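Local coordinates for DUF3244 domain-containing protein (Bacteroides vulgatus ATCC 8482, PDB 3D33) that is of unknown function but folds as a small immunoglobulin-like beta-sandwich domain of the DUF3244 family, at residues Thr32-Thr35 / Leu40-Lys43; Gly62-Asn67 / Ala82-Glu87. All coordinates share one frame; numbering follows the deposited sequence.

Contact 1: residues Thr32-Thr35 / Leu40-Lys43; sequences TVFT and LTLK
Phe34 and Thr41 are cross-strand neighbours in an antiparallel pairing, their side chains running the same way, and the phenyl ring bends over its neighbour. A chi1 of 59° tucks CG of Phe34 over its own backbone, and from there the ring is carried across to the partner strand and turns a face to the threonine. Thr41 CB meets that face off centre, toward the rim, 3.5 Å from Phe34 CZ, in a CH-pi contact. The two branches of Thr41 divide the ring: OG1 lies by CE1, CG2 by CZ and CE2. A beta-branched residue suits this place, since its CB and both branches lie close to the backbone, where the ring can rest on them.

The same face carries Thr32 beside Lys43. Water bound to Thr32 OG1 at 2.8 Å also gives a weak hydrogen bond to Lys43 O, while the extended lysine chain runs off from this exposed end.

Both of these are hydrogen-bonded pairs. Lys43 N reaches Thr32 O at 2.9 Å and Thr41 N reaches Phe34 O at 2.8 Å, each nearly straight, with Thr32 N and Phe34 N returning bonds to the opposite carbonyls.

The other face is mainly aliphatic. Val33, in a non-hydrogen-bonded pair with Leu42, spreads its methyls between two leucines: CG1 lies 3.7 Å from Leu40 CD2, and CG2 lies 4.0 Å from Leu42 CB. Thr35 adds its methyl CG2 against Leu40 CB. The branched apolar Val33, Leu40 and Leu42 suit this face because it looks into the protein, where Val33 touches Leu91 and Leu42 touches Ile93 of strand 87-96. This is a beta hairpin of strands 31-36 and 39-44, with one face packed into the core of an immunoglobulin-like sandwich.

Contact 2: residues Gly62-Asn67 / Ala82-Glu87; sequences GVVYEN and ANFPAE
Phe84 reaches out of the loop segment 82-87 to lay its ring over Val64 near the start of strand 63-69. From CB, the chain swings with CG opposite the carbonyl carbon (chi1 -59°), which aims the ring toward the strand. The ring atoms come gradually closer to the valine along its length: Phe84 CD2 passes Val64 CG2 at 4.1 Å, with CD1 slightly farther off. CE1 and CE2 follow, and CZ at the tip is nearest, 3.7 Å from Val64 CG2. That methyl stands over the centre of the ring, 3.8 Å from its centroid and only 14° off the normal, a well-aligned CH-pi contact. CZ also has Tyr65 CB at 4.2 Å, an oblique approach. A flat, apolar ring suits the place because its face accepts a methyl over its centre.

Val64 and Tyr65 can both reach the ring because they form a classic beta bulge opposite Ile55, which brings two consecutive side chains toward the same region. Farther along, the phenol of Tyr65 turns away, and its OH accepts a hydrogen bond from Asn67 ND2 at 2.9 Å. Phe84 thus joins the loop between strands 76-80 and 87-96 to the edge strand 63-69, and its ring also meets that of Tyr89 on strand 87-96, while Val64 and Tyr65 rest on Ile55 of strand 50-57.

Contact 1 lies within one sheet of the sandwich, whereas contact 2 joins the edge strand of the other sheet to a loop. The hairpin of contact 1 supplies the two central strands of the sheet ordered 10-11, 31-36, 39-44, 76-80. Loop 82-87 of contact 2 connects strand 76-80, the neighbour of 39-44, to strand 87-96 of the second sheet, and strand 87-96 is touched by residues of both contacts. Their centres are about 15 Å apart and their nearest atoms about 6 Å, so they do not touch. Contact 1 is partly buried, contact 2 lies at the surface, and no ligand or active site is known to relate them.

Contact 1: residues Thr32-Thr35 / Leu40-Lys43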
loop_
_atom_site.group_PDB
_atom_site.type_symbol
_atom_site.label_atom_id
_atom_site.label_comp_id
_atom_site.label_asym_id
_atom_site.label_seq_id
_atom_site.Cartn_x
_atom_site.Cartn_y
_atom_site.Cartn_z
ATOM N N THR A 32 -3.349 5.724 5.129
ATOM C CA THR A 32 -2.272 6.583 4.598
ATOM C C THR A 32 -0.994 5.751 4.493
ATOM O O THR A 32 -0.816 4.745 5.187
ATOM C CB THR A 32 -2.045 7.806 5.493
ATOM O OG1 THR A 32 -1.719 7.376 6.801
ATOM C CG2 THR A 32 -3.300 8.686 5.579
ATOM N N VAL A 33 -0.139 6.129 3.553
ATOM C CA VAL A 33 1.100 5.432 3.275
ATOM C C VAL A 33 2.227 6.479 3.130
ATOM O O VAL A 33 2.010 7.587 2.567
ATOM C CB VAL A 33 0.986 4.581 1.996
ATOM C CG1 VAL A 33 2.353 4.028 1.610
ATOM C CG2 VAL A 33 -0.057 3.471 2.170
ATOM N N PHE A 34 3.404 6.158 3.660
ATOM C CA PHE A 34 4.626 6.963 3.429
ATOM C C PHE A 34 5.825 6.061 3.250
ATOM O O PHE A 34 5.786 4.895 3.646
ATOM C CB PHE A 34 4.882 8.010 4.540
ATOM C CG PHE A 34 5.038 7.432 5.917
ATOM C CD1 PHE A 34 6.262 6.982 6.355
ATOM C CD2 PHE A 34 3.952 7.355 6.789
ATOM C CE1 PHE A 34 6.414 6.452 7.640
ATOM C CE2 PHE A 34 4.102 6.836 8.081
ATOM C CZ PHE A 34 5.328 6.391 8.496
ATOM N N THR A 35 6.883 6.597 2.638
ATOM C CA THR A 35 8.162 5.902 2.564
ATOM C C THR A 35 9.243 6.759 3.252
ATOM O O THR A 35 9.218 7.995 3.197
ATOM C CB THR A 35 8.566 5.584 1.105
ATOM O OG1 THR A 35 8.719 6.825 0.384
ATOM C CG2 THR A 35 7.535 4.743 0.438
ATOM N N LEU A 40 8.411 1.257 3.398
ATOM C CA LEU A 40 7.078 1.774 3.162
ATOM C C LEU A 40 6.218 1.448 4.389
ATOM O O LEU A 40 6.267 0.334 4.867
ATOM C CB LEU A 40 6.541 1.104 1.921
ATOM C CG LEU A 40 5.201 1.437 1.307
ATOM C CD1 LEU A 40 5.233 0.908 -0.149
ATOM C CD2 LEU A 40 4.069 0.789 2.093
ATOM N N THR A 41 5.476 2.431 4.898
ATOM C CA THR A 41 4.614 2.220 6.057
ATOM C C THR A 41 3.186 2.556 5.693
ATOM O O THR A 41 2.908 3.652 5.187
ATOM C CB THR A 41 5.044 3.076 7.289
ATOM O OG1 THR A 41 6.374 2.720 7.694
ATOM C CG2 THR A 41 4.065 2.892 8.487
ATOM N N LEU A 42 2.287 1.627 5.985
ATOM C CA LEU A 42 0.860 1.846 5.852
ATOM C C LEU A 42 0.222 1.916 7.228
ATOM O O LEU A 42 0.481 1.088 8.082
ATOM C CB LEU A 42 0.193 0.734 5.043
ATOM C CG LEU A 42 -1.323 0.789 4.909
ATOM C CD1 LEU A 42 -1.781 0.145 3.582
ATOM C CD2 LEU A 42 -2.056 0.137 6.105
ATOM N N LYS A 43 -0.609 2.927 7.415
ATOM C CA LYS A 43 -1.417 3.033 8.630
ATOM C C LYS A 43 -2.879 3.096 8.280
ATOM O O LYS A 43 -3.250 3.678 7.271
ATOM C CB LYS A 43 -0.999 4.258 9.394
ATOM C CG LYS A 43 0.403 4.104 9.944
ATOM C CD LYS A 43 0.683 5.081 11.039
ATOM C CE LYS A 43 2.062 4.858 11.604
ATOM N NZ LYS A 43 2.145 5.447 12.965
HETATM O O HOH W 1 -4.043 6.796 8.342
#

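Contact 2: residues Gly62-Asn67 / Ala82-Glu87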
loop_
_atom_site.group_PDB
_atom_site.type_symbol
_atom_site.label_atom_id
_atom_site.label_comp_id
_atom_site.label_asym_id
_atom_site.label_seq_id
_atom_site.Cartn_x
_atom_site.Cartn_y
_atom_site.Cartn_z
ATOM N N GLY A 62 4.516 -6.918 -13.474
ATOM C CA GLY A 62 4.721 -8.016 -12.511
ATOM C C GLY A 62 4.477 -7.633 -11.061
ATOM O O GLY A 62 4.933 -6.577 -10.581
ATOM N N VAL A 63 3.769 -8.517 -10.351
ATOM C CA VAL A 63 3.546 -8.325 -8.931
ATOM C C VAL A 63 4.790 -8.767 -8.165
ATOM O O VAL A 63 5.233 -9.931 -8.283
ATOM C CB VAL A 63 2.298 -9.082 -8.457
ATOM C CG1 VAL A 63 2.121 -8.922 -6.964
ATOM C CG2 VAL A 63 1.051 -8.587 -9.214
ATOM N N VAL A 64 5.340 -7.838 -7.391
ATOM C CA VAL A 64 6.556 -8.096 -6.605
ATOM C C VAL A 64 6.204 -8.395 -5.142
ATOM O O VAL A 64 7.017 -8.941 -4.410
ATOM C CB VAL A 64 7.576 -6.926 -6.689
ATOM C CG1 VAL A 64 8.000 -6.714 -8.134
ATOM C CG2 VAL A 64 7.039 -5.655 -6.041
ATOM N N TYR A 65 4.979 -8.028 -4.714
ATOM C CA TYR A 65 4.566 -8.184 -3.342
ATOM C C TYR A 65 3.058 -8.314 -3.310
ATOM O O TYR A 65 2.374 -7.478 -3.887
ATOM C CB TYR A 65 4.999 -6.967 -2.504
ATOM C CG TYR A 65 4.588 -6.966 -1.039
ATOM C CD1 TYR A 65 3.301 -6.611 -0.660
ATOM C CD2 TYR A 65 5.481 -7.378 -0.032
ATOM C CE1 TYR A 65 2.923 -6.574 0.677
ATOM C CE2 TYR A 65 5.106 -7.365 1.306
ATOM C CZ TYR A 65 3.821 -6.939 1.650
ATOM O OH TYR A 65 3.440 -6.926 2.981
ATOM N N GLU A 66 2.553 -9.343 -2.637
ATOM C CA GLU A 66 1.118 -9.412 -2.329
ATOM C C GLU A 66 0.932 -10.039 -0.959
ATOM O O GLU A 66 1.575 -11.036 -0.598
ATOM C CB GLU A 66 0.315 -10.165 -3.406
ATOM C CG GLU A 66 0.597 -11.633 -3.464
ATOM C CD GLU A 66 -0.172 -12.382 -4.556
ATOM O OE1 GLU A 66 -0.616 -11.773 -5.545
ATOM O OE2 GLU A 66 -0.307 -13.591 -4.392
ATOM N N ASN A 67 0.059 -9.425 -0.179
ATOM C CA ASN A 67 -0.153 -9.831 1.191
ATOM C C ASN A 67 -1.636 -9.664 1.558
ATOM O O ASN A 67 -2.180 -8.579 1.381
ATOM C CB ASN A 67 0.752 -8.965 2.064
ATOM C CG ASN A 67 0.776 -9.394 3.515
ATOM O OD1 ASN A 67 0.122 -10.348 3.893
ATOM N ND2 ASN A 67 1.560 -8.682 4.337
ATOM N N ALA A 82 13.631 -2.206 -0.332
ATOM C CA ALA A 82 15.077 -2.045 -0.511
ATOM C C ALA A 82 15.636 -2.972 -1.592
ATOM O O ALA A 82 16.633 -2.664 -2.226
ATOM C CB ALA A 82 15.785 -2.310 0.807
ATOM N N ASN A 83 15.007 -4.127 -1.772
ATOM C CA ASN A 83 15.471 -5.090 -2.780
ATOM C C ASN A 83 14.559 -5.184 -4.011
ATOM O O ASN A 83 14.725 -6.069 -4.837
ATOM C CB ASN A 83 15.698 -6.446 -2.133
ATOM C CG ASN A 83 16.680 -6.367 -0.981
ATOM O OD1 ASN A 83 16.329 -6.647 0.167
ATOM N ND2 ASN A 83 17.897 -5.941 -1.275
ATOM N N PHE A 84 13.622 -4.251 -4.154
ATOM C CA PHE A 84 12.965 -4.086 -5.433
ATOM C C PHE A 84 13.887 -3.365 -6.399
ATOM O O PHE A 84 14.600 -2.441 -6.008
ATOM C CB PHE A 84 11.680 -3.275 -5.333
ATOM C CG PHE A 84 10.614 -3.829 -4.421
ATOM C CD1 PHE A 84 10.622 -5.135 -3.955
ATOM C CD2 PHE A 84 9.540 -3.024 -4.092
ATOM C CE1 PHE A 84 9.580 -5.593 -3.128
ATOM C CE2 PHE A 84 8.530 -3.463 -3.279
ATOM C CZ PHE A 84 8.562 -4.765 -2.779
ATOM N N PRO A 85 13.876 -3.766 -7.689
ATOM C CA PRO A 85 14.613 -2.990 -8.676
ATOM C C PRO A 85 14.194 -1.531 -8.733
ATOM O O PRO A 85 13.045 -1.190 -8.461
ATOM C CB PRO A 85 14.249 -3.689 -10.003
ATOM C CG PRO A 85 14.011 -5.087 -9.606
ATOM C CD PRO A 85 13.288 -4.976 -8.297
ATOM N N ALA A 86 15.147 -0.684 -9.100
ATOM C CA ALA A 86 14.875 0.717 -9.369
ATOM C C ALA A 86 13.836 0.809 -10.495
ATOM O O ALA A 86 14.074 0.383 -11.622
ATOM C CB ALA A 86 16.173 1.434 -9.762
ATOM N N GLU A 87 12.674 1.353 -10.183
ATOM C CA GLU A 87 11.541 1.319 -11.097
ATOM C C GLU A 87 10.388 2.049 -10.390
ATOM O O GLU A 87 10.453 2.260 -9.165
ATOM C CB GLU A 87 11.127 -0.146 -11.380
ATOM C CG GLU A 87 10.084 -0.345 -12.475
ATOM C CD GLU A 87 10.428 0.437 -13.714
ATOM O OE1 GLU A 87 11.268 -0.040 -14.499
ATOM O OE2 GLU A 87 9.868 1.538 -13.880
#